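Local coordinates for putative aminomethyltransferase (Leptospirillum rubarum, PDB 3TTG), which is probably a folate-binding aminomethyltransferase related to the T-protein of the glycine cleavage system, though its own substrate is not established, at residues Y221-T226 with R312-D317. Sequence-based numbering, arbitrary orientation.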
ATOM      1  N   TYR A 221      11.090   6.949   4.772  1.00 31.11           N
ATOM      2  CA  TYR A 221       9.833   6.179   4.811  1.00 29.81           C
ATOM      3  C   TYR A 221       9.600   5.441   3.441  1.00 32.48           C
ATOM      4  O   TYR A 221       9.392   4.225   3.403  1.00 29.72           O
ATOM      5  CB  TYR A 221       8.668   7.098   5.157  1.00 30.17           C
ATOM      6  CG  TYR A 221       7.321   6.379   5.101  1.00 31.18           C
ATOM      7  CD1 TYR A 221       7.006   5.366   6.013  1.00 33.30           C
ATOM      8  CD2 TYR A 221       6.417   6.635   4.079  1.00 31.62           C
ATOM      9  CE1 TYR A 221       5.788   4.690   5.951  1.00 32.77           C
ATOM     10  CE2 TYR A 221       5.199   5.971   4.009  1.00 31.82           C
ATOM     11  CZ  TYR A 221       4.890   5.003   4.948  1.00 33.61           C
ATOM     12  OH  TYR A 221       3.660   4.422   4.877  1.00 32.08           O
ATOM     13  N   LEU A 222       9.720   6.157   2.337  1.00 32.12           N
ATOM     14  CA  LEU A 222       9.588   5.570   0.998  1.00 31.27           C
ATOM     15  C   LEU A 222      10.677   4.512   0.707  1.00 31.70           C
ATOM     16  O   LEU A 222      10.353   3.508   0.080  1.00 28.87           O
ATOM     17  CB  LEU A 222       9.582   6.638  -0.115  1.00 33.84           C
ATOM     18  CG  LEU A 222       8.268   6.858  -0.795  1.00 48.31           C
ATOM     19  CD1 LEU A 222       7.879   5.599  -1.654  1.00 51.19           C
ATOM     20  CD2 LEU A 222       7.122   7.144   0.222  1.00 55.70           C
ATOM     21  N   ALA A 223      11.954   4.747   1.122  1.00 28.28           N
ATOM     22  CA  ALA A 223      13.022   3.773   0.974  1.00 29.40           C
ATOM     23  C   ALA A 223      12.652   2.489   1.731  1.00 31.33           C
ATOM     24  O   ALA A 223      12.776   1.378   1.182  1.00 29.04           O
ATOM     25  CB  ALA A 223      14.329   4.358   1.475  1.00 30.38           C
ATOM     26  N   TYR A 224      12.140   2.645   2.972  1.00 28.16           N
ATOM     27  CA  TYR A 224      11.728   1.519   3.779  1.00 29.28           C
ATOM     28  C   TYR A 224      10.644   0.699   3.031  1.00 32.08           C
ATOM     29  O   TYR A 224      10.766  -0.533   2.902  1.00 28.63           O
ATOM     30  CB  TYR A 224      11.219   1.996   5.176  1.00 30.90           C
ATOM     31  CG  TYR A 224      10.693   0.845   5.996  1.00 30.54           C
ATOM     32  CD1 TYR A 224      11.485   0.226   6.952  1.00 33.29           C
ATOM     33  CD2 TYR A 224       9.394   0.387   5.832  1.00 29.92           C
ATOM     34  CE1 TYR A 224      11.014  -0.872   7.682  1.00 32.44           C
ATOM     35  CE2 TYR A 224       8.913  -0.708   6.551  1.00 30.41           C
ATOM     36  CZ  TYR A 224       9.735  -1.348   7.465  1.00 37.07           C
ATOM     37  OH  TYR A 224       9.250  -2.397   8.218  1.00 39.53           O
ATOM     38  N   LEU A 225       9.593   1.373   2.544  1.00 28.64           N
ATOM     39  CA  LEU A 225       8.522   0.661   1.812  1.00 27.78           C
ATOM     40  C   LEU A 225       9.058  -0.012   0.545  1.00 30.20           C
ATOM     41  O   LEU A 225       8.644  -1.138   0.195  1.00 26.74           O
ATOM     42  CB  LEU A 225       7.356   1.580   1.426  1.00 26.48           C
ATOM     43  CG  LEU A 225       6.563   2.208   2.566  1.00 30.53           C
ATOM     44  CD1 LEU A 225       5.500   3.119   1.996  1.00 32.21           C
ATOM     45  CD2 LEU A 225       5.998   1.174   3.518  1.00 28.57           C
ATOM     46  N   THR A 226       9.984   0.660  -0.149  1.00 28.76           N
ATOM     47  CA  THR A 226      10.558   0.048  -1.396  1.00 28.70           C
ATOM     48  C   THR A 226      11.428  -1.165  -1.032  1.00 30.49           C
ATOM     49  O   THR A 226      11.371  -2.189  -1.740  1.00 26.03           O
ATOM     50  CB  THR A 226      11.334   1.082  -2.215  1.00 29.91           C
ATOM     51  OG1 THR A 226      10.456   2.227  -2.328  1.00 29.02           O
ATOM     52  CG2 THR A 226      11.692   0.553  -3.640  1.00 27.60           C
ATOM     53  N   ARG A 312       8.951   3.341  -9.945  1.00 26.57           N
ATOM     54  CA  ARG A 312       9.511   4.173  -8.902  1.00 27.27           C
ATOM     55  C   ARG A 312      10.833   3.633  -8.486  1.00 30.06           C
ATOM     56  O   ARG A 312      11.128   2.411  -8.642  1.00 29.84           O
ATOM     57  CB  ARG A 312       8.586   4.357  -7.647  1.00 26.97           C
ATOM     58  CG  ARG A 312       8.574   3.237  -6.596  1.00 29.88           C
ATOM     59  CD  ARG A 312       7.761   3.642  -5.395  1.00 34.18           C
ATOM     60  NE  ARG A 312       8.023   2.807  -4.215  1.00 30.54           N
ATOM     61  CZ  ARG A 312       7.222   1.873  -3.704  1.00 31.82           C
ATOM     62  NH1 ARG A 312       6.042   1.624  -4.247  1.00 29.32           N
ATOM     63  NH2 ARG A 312       7.550   1.259  -2.598  1.00 29.19           N
ATOM     64  N   THR A 313      11.638   4.530  -7.920  1.00 27.68           N
ATOM     65  CA  THR A 313      12.928   4.131  -7.372  1.00 27.80           C
ATOM     66  C   THR A 313      13.171   4.808  -6.035  1.00 33.60           C
ATOM     67  O   THR A 313      12.620   5.872  -5.748  1.00 31.62           O
ATOM     68  CB  THR A 313      14.142   4.440  -8.342  1.00 36.63           C
ATOM     69  OG1 THR A 313      14.234   5.834  -8.581  1.00 34.74           O
ATOM     70  CG2 THR A 313      14.058   3.739  -9.671  1.00 38.66           C
ATOM     71  N   SER A 314      14.044   4.200  -5.238  1.00 31.52           N
ATOM     72  CA  SER A 314      14.578   4.771  -4.003  1.00 31.45           C
ATOM     73  C   SER A 314      16.047   4.399  -3.906  1.00 36.19           C
ATOM     74  O   SER A 314      16.464   3.377  -4.424  1.00 35.64           O
ATOM     75  CB  SER A 314      13.874   4.251  -2.730  1.00 32.82           C
ATOM     76  OG  SER A 314      12.571   4.756  -2.467  1.00 48.35           O
ATOM     77  N   SER A 315      16.776   5.115  -3.105  1.00 36.49           N
ATOM     78  CA  SER A 315      18.085   4.651  -2.625  1.00 36.28           C
ATOM     79  C   SER A 315      17.878   3.585  -1.558  1.00 40.76           C
ATOM     80  O   SER A 315      16.905   3.648  -0.800  1.00 39.58           O
ATOM     81  CB  SER A 315      18.858   5.796  -1.993  1.00 39.75           C
ATOM     82  OG  SER A 315      19.211   6.762  -2.958  1.00 45.04           O
ATOM     83  N   SER A 316      18.797   2.621  -1.472  1.00 37.38           N
ATOM     84  CA  SER A 316      18.882   1.652  -0.379  1.00 35.79           C
ATOM     85  C   SER A 316      20.323   1.592   0.116  1.00 38.50           C
ATOM     86  O   SER A 316      21.187   1.116  -0.618  1.00 36.06           O
ATOM     87  CB  SER A 316      18.434   0.258  -0.809  1.00 36.31           C
ATOM     88  OG  SER A 316      18.615  -0.678   0.238  1.00 34.57           O
ATOM     89  N   ASP A 317      20.578   2.044   1.369  1.00 36.15           N
ATOM     90  CA  ASP A 317      21.888   1.925   1.977  1.00 36.72           C
ATOM     91  C   ASP A 317      22.169   0.460   2.306  1.00 39.75           C
ATOM     92  O   ASP A 317      23.290   0.004   2.131  1.00 37.54           O
ATOM     93  CB  ASP A 317      21.999   2.761   3.248  1.00 38.31           C
ATOM     94  CG  ASP A 317      23.409   2.749   3.821  1.00 43.73           C
ATOM     95  OD1 ASP A 317      24.346   2.912   3.063  1.00 44.23           O
ATOM     96  OD2 ASP A 317      23.554   2.518   5.030  1.00 52.90           O
TER
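The hydroxyl OG1 of Thr226 accepts two hydrogen bonds from Arg312 and donates one to Leu222 O. Arg312 reaches it side-on with two nitrogens, NE at 3.1 Å from OG1 and NH2 at the same distance, and OG1 lies almost in the guanidinium plane, 8° out of it. Both bonds are clearly bent, as expected when two N-H groups converge on one oxygen. Thr226 passes its own proton back into the helix, OG1 lying 2.7 Å from Leu222 O. That carbonyl also takes the backbone N-H of Thr226, the two donors arriving from opposite faces of its plane. The Thr226 rotamer makes this possible: OG1 stands beside the backbone N and anti to the carbonyl carbon (chi1 -49°), which turns it back along the helix. Ser314 OG approaches the same oxygen, 3.3 Å from Thr226 OG1.

Apolar contacts flank these bonds. Leu222 CD1 lies obliquely against Arg312 NE at 3.8 Å, while Ser314 CB rests 3.8 Å from Ala223 CA, where the CA atoms of the two segments come nearest. Ala223 CB covers Ser315 O, a buried carbonyl without a polar partner in the model. Replacing Thr226 by alanine removes the hydroxyl and would probably leave Arg312 NE without its acceptor and Leu222 O with one donor fewer. The other guanidinium nitrogens have further partners, NH1 in a salt bridge to Glu236 and NH2 in a hydrogen bond to Ile230 O.

Residues 312-316 of the C-terminal barrel thus run at 101° to residues 221-226 of the folate-binding region. Because OG1 accepts from the arginine and donates to a helix carbonyl, a directional hydrogen-bond chain links the two regions, in addition to the apolar contact.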